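Local coordinates for transcriptional regulator (NtrC family) (Aquifex aeolicus, PDB 3DZD), which probably activates sigma54-dependent transcription as an NtrC-family AAA+ ATPase controlled by a receiver domain, at residues D72-V77 with G94-L99; V132-K137 with V308-E313; K325-L330 with I359-E364. All blocks are in the same frame, centred on the assembly; numbering follows the deposited sequence.

Overall arrangement
Contact 1 (72-77 with 94-99) is the buried one: it joins two strands of the receiver sheet through backbone hydrogen bonds and close-fitting apolar side chains. Contact 2 (132-137 with 308-313) is partly buried and works by van der Waals packing, bringing the nucleotide-binding domain and lid of the AAA+ ATPase together beside the adenine of ADP. Contact 3 (325-330 with 359-364) lies at the surface of the lid, where a disulfide and a lysine-to-carbonyl bond join two irregular segments. Contacts 2 and 3 meet directly, Ala312 and Glu313 packing on Leu330. Contact 1 stands apart on the other side of the chain's centre, its nearest atoms about 31 Å from those of contact 2.

Contact 1: D72-V77 with G94-L99; sequences DSVVIV and GAYEFL
Ile76 pairs with Glu97 and Val77 with Phe98 in parallel bridges, the axes of strands 74-77 and 97-99 approaching to 4.5 Å at 26°. Val75 O receives two amides, Tyr96 N at 2.9 Å and Glu97 N at 3.3 Å. The ladder continues with Val77 N giving to Glu97 O (3.0 Å) and Leu99 N to Val77 O (2.9 Å), while a water links Val75 N to Gly94 O ahead of the first paired residues.

Beta-branched residues suit the extended backbone of 74-77 and line both faces of the sheet. On the face of Val77 and Phe98, Val77 CG2 presses on Phe98 CB at 3.4 Å; the phenylalanine's chi1 of 78° sets CG between its backbone N and carbonyl carbon, and the ring leads away from strand 74-77. Val77 CG1 meets Ala95, whose small methyl fits beneath helices 62-69 and 85-93. Ile76, on the other face, lays CG2 against Leu99 CD1 (4.1 Å) under helix 105-119. Val74 CG1 touches Tyr96 CB at 3.5 Å. These two side chains lie alongside one another, pointing the same way, because chi1 of 172° carries the tyrosine CG away from its own N.

The Tyr96 ring continues to the second subunit and stacks on His114 there. Glu97 likewise turns outward: OE2 accepts the amide of Phe98 from above the carboxylate plane, and OE1 forms a salt bridge with Arg107 of the second subunit. Both bonds would steady this largely buried carboxylate. Strand 74-79, helix 85-93 and strand 97-100 make the last beta-alpha-beta unit of the CheY-like receiver fold, with strand order 2-1-3-4-5, and its outer strand takes part in the dimer contact.

Contact 2: V132-K137 with V308-E313; sequences VGEHPK and VILLAE. With ADP (adenosine-5'-diphosphate), chain C.
Val132 has CG1 anti to its N (chi1 175°), which sets that methyl against Leu310 and leaves CG2 beside the adenine of ADP; Leu311, with CG anti to its carbonyl carbon, carries CD2 up beside both the valine and the adenine. This is the junction of the AAA+ module: the segment entering helix 136-149 belongs to the nucleotide-binding domain, helix 307-322 to the lid, and the adenine lies where the two meet.

The packing is aliphatic. The Val132 and Leu310 side chains cross at a slant, with Val132 CG1 3.9 Å from Leu310 CB; Val132 and Leu311 run past each other in opposite directions, with Val132 CB 3.7 Å from Leu311 CD2. Compact, branched residues suit such a site, since they pack round the adenine without competing for its polar edge. Farther out, Leu310 CD1 meets Glu134 CG at 3.7 Å; the glutamate is bent at chi2, and its methylenes cover the leucine at the exposed margin. Between Val132 and Glu134, Gly133 has backbone angles at which a beta carbon would collide with the carbonyl oxygen of Val132.

The approach to the helix is also pinned. Asp307 OD1 accepts the amides of Glu134 and His135, tying the nucleotide-binding domain to the start of the lid helix. His135 is the N-cap, its ND1 taking Lys137 N at 3.0 Å.

Leu311 CD2 lies 3.6 Å from ADP N1, while the backbone of Val132 reads the adenine much as a pairing partner would: ADP N6 gives to Val132 O at 3.1 Å, and Val132 N gives to ADP N1 at 2.9 Å with an N-H...N angle of 171°.

Contact 3: K325-L330 with I359-E364; sequences KNCFEL and ILCEGE
Cys327 SG and Cys361 SG are joined in a disulfide of 2.0 Å, the tight centre of this contact. Cys327 holds its sulfur between its own N and carbonyl carbon (chi1 51°), whereas Cys361 extends its sulfur away from its N. The modelled C-S-S-C torsion of 172° is far from the usual value near 90°, so its detailed geometry is doubtful. Next to the bridge Cys327 CA approaches Gly363 O at 3.2 Å, a CA-H...O contact.

Lys325 closes one flank. CB and CG lie along Cys361 CB at 3.9 Å each, and bends at chi2 and chi4 bring NZ to Ile359 O (3.1 Å), which it meets from above the carbonyl plane. NZ also bonds Val358 O; a long, flexible cation suits the carboxy-terminal end of helix 346-359, where the last carbonyls have no following turn to supply amide donors. A methionine here would probably leave both carbonyls without this donor and take away the positive charge at the helix end.

The other flank is loose and open to solvent. Glu364 is poorly ordered; as modelled, its CG lies 3.4 Å from Glu329 CG, and the like-charged carboxylates offer no attraction. Covalent sulfur chemistry, rather than these acids, therefore fastens the two lid segments together.

Contact 1: D72-V77 with G94-L99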
# COMPACT_ATOMS: atom_id res chain seq x y z
N ASP A 72 6.96 6.27 17.81
CA ASP A 72 7.43 5.60 16.61
C ASP A 72 8.78 4.90 16.82
O ASP A 72 9.21 4.11 15.98
CB ASP A 72 7.52 6.60 15.45
CG ASP A 72 6.16 7.11 15.01
OD1 ASP A 72 5.31 6.29 14.59
OD2 ASP A 72 5.94 8.34 15.09
N SER A 73 9.46 5.21 17.92
CA SER A 73 10.73 4.55 18.21
C SER A 73 10.54 3.05 18.41
O SER A 73 9.62 2.60 19.10
CB SER A 73 11.39 5.15 19.44
OG SER A 73 11.97 6.40 19.13
N VAL A 74 11.42 2.27 17.78
CA VAL A 74 11.47 0.83 17.95
C VAL A 74 12.54 0.54 19.00
O VAL A 74 13.66 1.03 18.90
CB VAL A 74 11.83 0.13 16.62
CG1 VAL A 74 12.02 -1.37 16.82
CG2 VAL A 74 10.77 0.42 15.57
N VAL A 75 12.18 -0.24 20.01
CA VAL A 75 13.07 -0.46 21.14
C VAL A 75 13.65 -1.87 21.19
O VAL A 75 12.93 -2.86 21.04
CB VAL A 75 12.36 -0.18 22.48
CG1 VAL A 75 13.33 -0.34 23.64
CG2 VAL A 75 11.77 1.22 22.48
N ILE A 76 14.95 -1.95 21.41
CA ILE A 76 15.63 -3.20 21.67
C ILE A 76 16.18 -3.14 23.08
O ILE A 76 16.94 -2.23 23.41
CB ILE A 76 16.80 -3.40 20.71
CG1 ILE A 76 16.32 -3.29 19.25
CG2 ILE A 76 17.47 -4.73 20.98
CD1 ILE A 76 17.43 -2.94 18.27
N VAL A 77 15.81 -4.10 23.92
CA VAL A 77 16.35 -4.10 25.27
C VAL A 77 17.57 -5.01 25.39
O VAL A 77 17.70 -6.00 24.67
CB VAL A 77 15.29 -4.45 26.34
CG1 VAL A 77 14.29 -3.31 26.48
CG2 VAL A 77 14.58 -5.75 25.99
N GLY A 94 6.05 -3.47 25.23
CA GLY A 94 6.03 -2.97 23.87
C GLY A 94 7.37 -2.90 23.18
O GLY A 94 7.47 -2.36 22.08
N ALA A 95 8.41 -3.43 23.82
CA ALA A 95 9.73 -3.49 23.19
C ALA A 95 9.63 -4.42 21.98
O ALA A 95 8.86 -5.39 22.01
CB ALA A 95 10.78 -4.00 24.18
N TYR A 96 10.38 -4.14 20.92
CA TYR A 96 10.35 -4.99 19.73
C TYR A 96 11.25 -6.23 19.84
O TYR A 96 10.86 -7.33 19.47
CB TYR A 96 10.70 -4.20 18.47
CG TYR A 96 10.88 -5.06 17.24
CD1 TYR A 96 9.78 -5.59 16.58
CD2 TYR A 96 12.15 -5.32 16.72
CE1 TYR A 96 9.92 -6.38 15.45
CE2 TYR A 96 12.30 -6.11 15.57
CZ TYR A 96 11.18 -6.63 14.95
OH TYR A 96 11.31 -7.41 13.81
N GLU A 97 12.46 -6.04 20.36
CA GLU A 97 13.43 -7.12 20.42
C GLU A 97 14.25 -7.06 21.69
O GLU A 97 14.20 -6.08 22.43
CB GLU A 97 14.37 -7.08 19.21
CG GLU A 97 14.03 -8.09 18.13
CD GLU A 97 14.17 -9.53 18.63
OE1 GLU A 97 13.50 -10.43 18.09
OE2 GLU A 97 14.96 -9.74 19.57
N PHE A 98 15.00 -8.12 21.95
CA PHE A 98 15.87 -8.11 23.10
C PHE A 98 17.11 -8.92 22.80
O PHE A 98 17.07 -9.85 21.99
CB PHE A 98 15.15 -8.66 24.32
CG PHE A 98 15.04 -10.15 24.35
CD1 PHE A 98 15.99 -10.92 25.00
CD2 PHE A 98 13.98 -10.79 23.73
CE1 PHE A 98 15.89 -12.29 25.03
CE2 PHE A 98 13.88 -12.16 23.75
CZ PHE A 98 14.83 -12.91 24.41
N LEU A 99 18.21 -8.53 23.43
CA LEU A 99 19.48 -9.23 23.31
C LEU A 99 19.97 -9.65 24.69
O LEU A 99 19.99 -8.85 25.62
CB LEU A 99 20.51 -8.30 22.66
CG LEU A 99 20.35 -7.95 21.18
CD1 LEU A 99 21.11 -6.68 20.87
CD2 LEU A 99 20.82 -9.10 20.31
O HOH W 1 9.42 -0.78 20.35

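Contact 2: V132-K137 with V308-E313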
# COMPACT_ATOMS: atom_id res chain seq x y z
N VAL A 132 -22.10 7.86 0.23
CA VAL A 132 -23.09 8.92 0.38
C VAL A 132 -24.51 8.44 0.06
O VAL A 132 -24.73 7.75 -0.94
CB VAL A 132 -22.74 10.14 -0.48
CG1 VAL A 132 -23.84 11.18 -0.41
CG2 VAL A 132 -21.41 10.71 -0.02
N GLY A 133 -25.45 8.82 0.92
CA GLY A 133 -26.84 8.46 0.73
C GLY A 133 -27.64 8.45 2.03
O GLY A 133 -27.18 7.91 3.05
N GLU A 134 -28.84 9.02 1.97
CA GLU A 134 -29.73 9.05 3.12
C GLU A 134 -31.09 8.40 2.86
O GLU A 134 -31.93 8.34 3.75
CB GLU A 134 -29.91 10.49 3.63
CG GLU A 134 -28.62 11.16 4.14
CD GLU A 134 -27.99 10.42 5.32
OE1 GLU A 134 -28.74 10.03 6.26
OE2 GLU A 134 -26.75 10.25 5.32
N HIS A 135 -31.33 7.91 1.64
CA HIS A 135 -32.57 7.18 1.38
C HIS A 135 -32.67 5.98 2.32
O HIS A 135 -31.69 5.27 2.50
CB HIS A 135 -32.65 6.67 -0.06
CG HIS A 135 -34.01 6.16 -0.43
ND1 HIS A 135 -34.46 4.91 -0.07
CD2 HIS A 135 -35.04 6.75 -1.10
CE1 HIS A 135 -35.69 4.73 -0.52
NE2 HIS A 135 -36.07 5.84 -1.14
N PRO A 136 -33.86 5.77 2.90
CA PRO A 136 -34.11 4.66 3.83
C PRO A 136 -33.52 3.32 3.35
O PRO A 136 -33.04 2.52 4.16
CB PRO A 136 -35.64 4.59 3.87
CG PRO A 136 -36.08 6.01 3.61
CD PRO A 136 -35.06 6.59 2.66
N LYS A 137 -33.55 3.07 2.05
CA LYS A 137 -32.95 1.84 1.54
C LYS A 137 -31.43 1.83 1.73
O LYS A 137 -30.85 0.81 2.10
CB LYS A 137 -33.35 1.60 0.08
CG LYS A 137 -34.80 1.15 -0.04
CD LYS A 137 -35.36 1.29 -1.46
CE LYS A 137 -36.53 0.30 -1.62
NZ LYS A 137 -37.56 0.73 -2.61
N VAL A 308 -29.62 11.56 -5.34
CA VAL A 308 -29.02 12.04 -6.59
C VAL A 308 -28.44 13.44 -6.40
O VAL A 308 -27.36 13.76 -6.93
CB VAL A 308 -30.02 11.99 -7.78
CG1 VAL A 308 -31.34 12.61 -7.39
CG2 VAL A 308 -29.44 12.69 -8.99
N ILE A 309 -29.13 14.27 -5.63
CA ILE A 309 -28.63 15.60 -5.29
C ILE A 309 -27.47 15.55 -4.31
O ILE A 309 -26.49 16.28 -4.47
CB ILE A 309 -29.72 16.45 -4.67
CG1 ILE A 309 -30.95 16.51 -5.58
CG2 ILE A 309 -29.17 17.84 -4.39
CD1 ILE A 309 -30.60 16.72 -7.03
N LEU A 310 -27.58 14.70 -3.29
CA LEU A 310 -26.51 14.55 -2.31
C LEU A 310 -25.22 14.19 -3.01
O LEU A 310 -24.17 14.77 -2.75
CB LEU A 310 -26.85 13.47 -1.27
CG LEU A 310 -27.97 13.81 -0.29
CD1 LEU A 310 -28.08 12.76 0.80
CD2 LEU A 310 -27.74 15.18 0.32
N LEU A 311 -25.32 13.22 -3.92
CA LEU A 311 -24.17 12.73 -4.64
C LEU A 311 -23.61 13.81 -5.56
O LEU A 311 -22.38 13.99 -5.66
CB LEU A 311 -24.56 11.48 -5.42
CG LEU A 311 -24.72 10.24 -4.54
CD1 LEU A 311 -25.53 9.14 -5.22
CD2 LEU A 311 -23.34 9.73 -4.12
N ALA A 312 -24.50 14.54 -6.24
CA ALA A 312 -24.09 15.60 -7.14
C ALA A 312 -23.28 16.66 -6.39
O ALA A 312 -22.25 17.12 -6.87
CB ALA A 312 -25.30 16.24 -7.82
N GLU A 313 -23.77 17.04 -5.22
CA GLU A 313 -23.12 18.06 -4.42
C GLU A 313 -21.77 17.55 -3.93
O GLU A 313 -20.80 18.30 -3.86
CB GLU A 313 -24.01 18.47 -3.25
CG GLU A 313 -25.24 19.26 -3.69
CD GLU A 313 -26.26 19.44 -2.58
OE1 GLU A 313 -26.27 18.63 -1.63
OE2 GLU A 313 -27.06 20.40 -2.67
PB ADP C . -19.93 -0.65 -9.25
O1B ADP C . -18.82 -1.14 -8.34
O2B ADP C . -19.83 -1.14 -10.68
O3B ADP C . -21.31 -0.84 -8.70
PA ADP C . -18.59 1.88 -8.79
O1A ADP C . -18.77 2.14 -7.32
O2A ADP C . -17.26 1.29 -9.23
O3A ADP C . -19.82 0.97 -9.32
O5' ADP C . -18.80 3.26 -9.59
C5' ADP C . -19.27 4.42 -8.93
C4' ADP C . -18.25 5.54 -8.93
O4' ADP C . -18.79 6.56 -8.10
C3' ADP C . -16.99 5.11 -8.22
O3' ADP C . -15.93 6.01 -8.57
C2' ADP C . -17.26 5.33 -6.75
O2' ADP C . -16.06 5.86 -6.19
C1' ADP C . -18.32 6.41 -6.75
N9 ADP C . -19.47 6.06 -5.89
C8 ADP C . -20.36 5.09 -6.14
N7 ADP C . -21.31 5.03 -5.19
C5 ADP C . -21.03 6.00 -4.30
C6 ADP C . -21.64 6.48 -3.04
N6 ADP C . -22.76 5.89 -2.54
N1 ADP C . -21.05 7.51 -2.42
C2 ADP C . -19.94 8.09 -2.92
N3 ADP C . -19.33 7.71 -4.05
C4 ADP C . -19.82 6.68 -4.77

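Contact 3: K325-L330 with I359-E364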
# COMPACT_ATOMS: atom_id res chain seq x y z
N LYS A 325 -11.56 24.92 -9.47
CA LYS A 325 -12.64 25.69 -10.09
C LYS A 325 -13.48 26.43 -9.06
O LYS A 325 -13.43 26.12 -7.87
CB LYS A 325 -13.52 24.80 -10.99
CG LYS A 325 -12.78 24.11 -12.14
CD LYS A 325 -11.91 25.08 -12.92
CE LYS A 325 -11.42 24.48 -14.23
NZ LYS A 325 -12.52 24.51 -15.25
N ASN A 326 -14.25 27.40 -9.51
CA ASN A 326 -15.04 28.23 -8.60
C ASN A 326 -16.54 28.07 -8.84
O ASN A 326 -17.26 29.05 -9.02
CB ASN A 326 -14.61 29.69 -8.72
CG ASN A 326 -15.07 30.53 -7.53
OD1 ASN A 326 -15.89 30.09 -6.71
ND2 ASN A 326 -14.55 31.75 -7.43
N CYS A 327 -17.00 26.82 -8.83
CA CYS A 327 -18.41 26.51 -9.02
C CYS A 327 -18.86 25.52 -7.96
O CYS A 327 -18.75 24.31 -8.14
CB CYS A 327 -18.63 25.91 -10.41
SG CYS A 327 -17.52 24.53 -10.79
N PHE A 328 -19.37 26.04 -6.85
CA PHE A 328 -19.66 25.20 -5.70
C PHE A 328 -21.14 24.96 -5.42
O PHE A 328 -21.48 24.15 -4.56
CB PHE A 328 -18.94 25.71 -4.46
CG PHE A 328 -17.47 25.43 -4.48
CD1 PHE A 328 -16.98 24.21 -4.05
CD2 PHE A 328 -16.57 26.38 -4.96
CE1 PHE A 328 -15.64 23.93 -4.08
CE2 PHE A 328 -15.22 26.11 -4.99
CZ PHE A 328 -14.75 24.89 -4.55
N GLU A 329 -22.03 25.65 -6.13
CA GLU A 329 -23.44 25.40 -5.92
C GLU A 329 -24.13 24.89 -7.17
O GLU A 329 -23.81 25.31 -8.29
CB GLU A 329 -24.17 26.65 -5.40
CG GLU A 329 -24.19 27.80 -6.38
CD GLU A 329 -25.25 28.84 -6.05
OE1 GLU A 329 -24.88 29.94 -5.59
OE2 GLU A 329 -26.45 28.54 -6.23
N LEU A 330 -25.05 23.96 -6.97
CA LEU A 330 -25.94 23.51 -8.02
C LEU A 330 -27.16 24.42 -8.06
O LEU A 330 -27.79 24.65 -7.03
CB LEU A 330 -26.42 22.08 -7.74
CG LEU A 330 -25.38 20.97 -7.74
CD1 LEU A 330 -25.99 19.66 -7.22
CD2 LEU A 330 -24.81 20.81 -9.15
N ILE A 359 -15.07 20.49 -15.33
CA ILE A 359 -13.98 20.66 -16.28
C ILE A 359 -14.23 21.85 -17.22
O ILE A 359 -13.31 22.58 -17.58
CB ILE A 359 -13.72 19.35 -17.06
CG1 ILE A 359 -12.90 18.38 -16.19
CG2 ILE A 359 -13.00 19.64 -18.37
CD1 ILE A 359 -12.90 16.93 -16.68
N LEU A 360 -15.50 22.05 -17.58
CA LEU A 360 -15.92 23.19 -18.39
C LEU A 360 -16.55 24.27 -17.53
O LEU A 360 -17.49 24.94 -17.95
CB LEU A 360 -16.99 22.71 -19.38
CG LEU A 360 -16.75 21.34 -20.02
CD1 LEU A 360 -17.89 20.94 -20.98
CD2 LEU A 360 -15.39 21.33 -20.73
N CYS A 361 -16.03 24.47 -16.32
CA CYS A 361 -16.77 25.22 -15.31
C CYS A 361 -16.93 26.72 -15.56
O CYS A 361 -16.29 27.30 -16.43
CB CYS A 361 -16.13 25.01 -13.94
SG CYS A 361 -17.25 25.39 -12.60
N GLU A 362 -17.81 27.33 -14.76
CA GLU A 362 -17.98 28.78 -14.69
C GLU A 362 -18.00 29.23 -13.23
O GLU A 362 -17.16 28.82 -12.43
CB GLU A 362 -19.28 29.20 -15.37
CG GLU A 362 -19.27 29.13 -16.89
CD GLU A 362 -20.49 29.78 -17.50
OE1 GLU A 362 -21.38 30.23 -16.74
OE2 GLU A 362 -20.57 29.85 -18.75
N GLY A 363 -18.97 30.08 -12.89
CA GLY A 363 -19.17 30.51 -11.51
C GLY A 363 -20.12 29.60 -10.76
O GLY A 363 -19.88 29.26 -9.60
N GLU A 364 -21.21 29.20 -11.41
CA GLU A 364 -22.17 28.26 -10.84
C GLU A 364 -22.73 27.37 -11.94
O GLU A 364 -22.93 27.82 -13.07
CB GLU A 364 -23.30 29.00 -10.13
CG GLU A 364 -22.88 29.75 -8.87
CD GLU A 364 -22.45 31.19 -9.15
OE1 GLU A 364 -22.07 31.50 -10.30
OE2 GLU A 364 -22.50 32.01 -8.21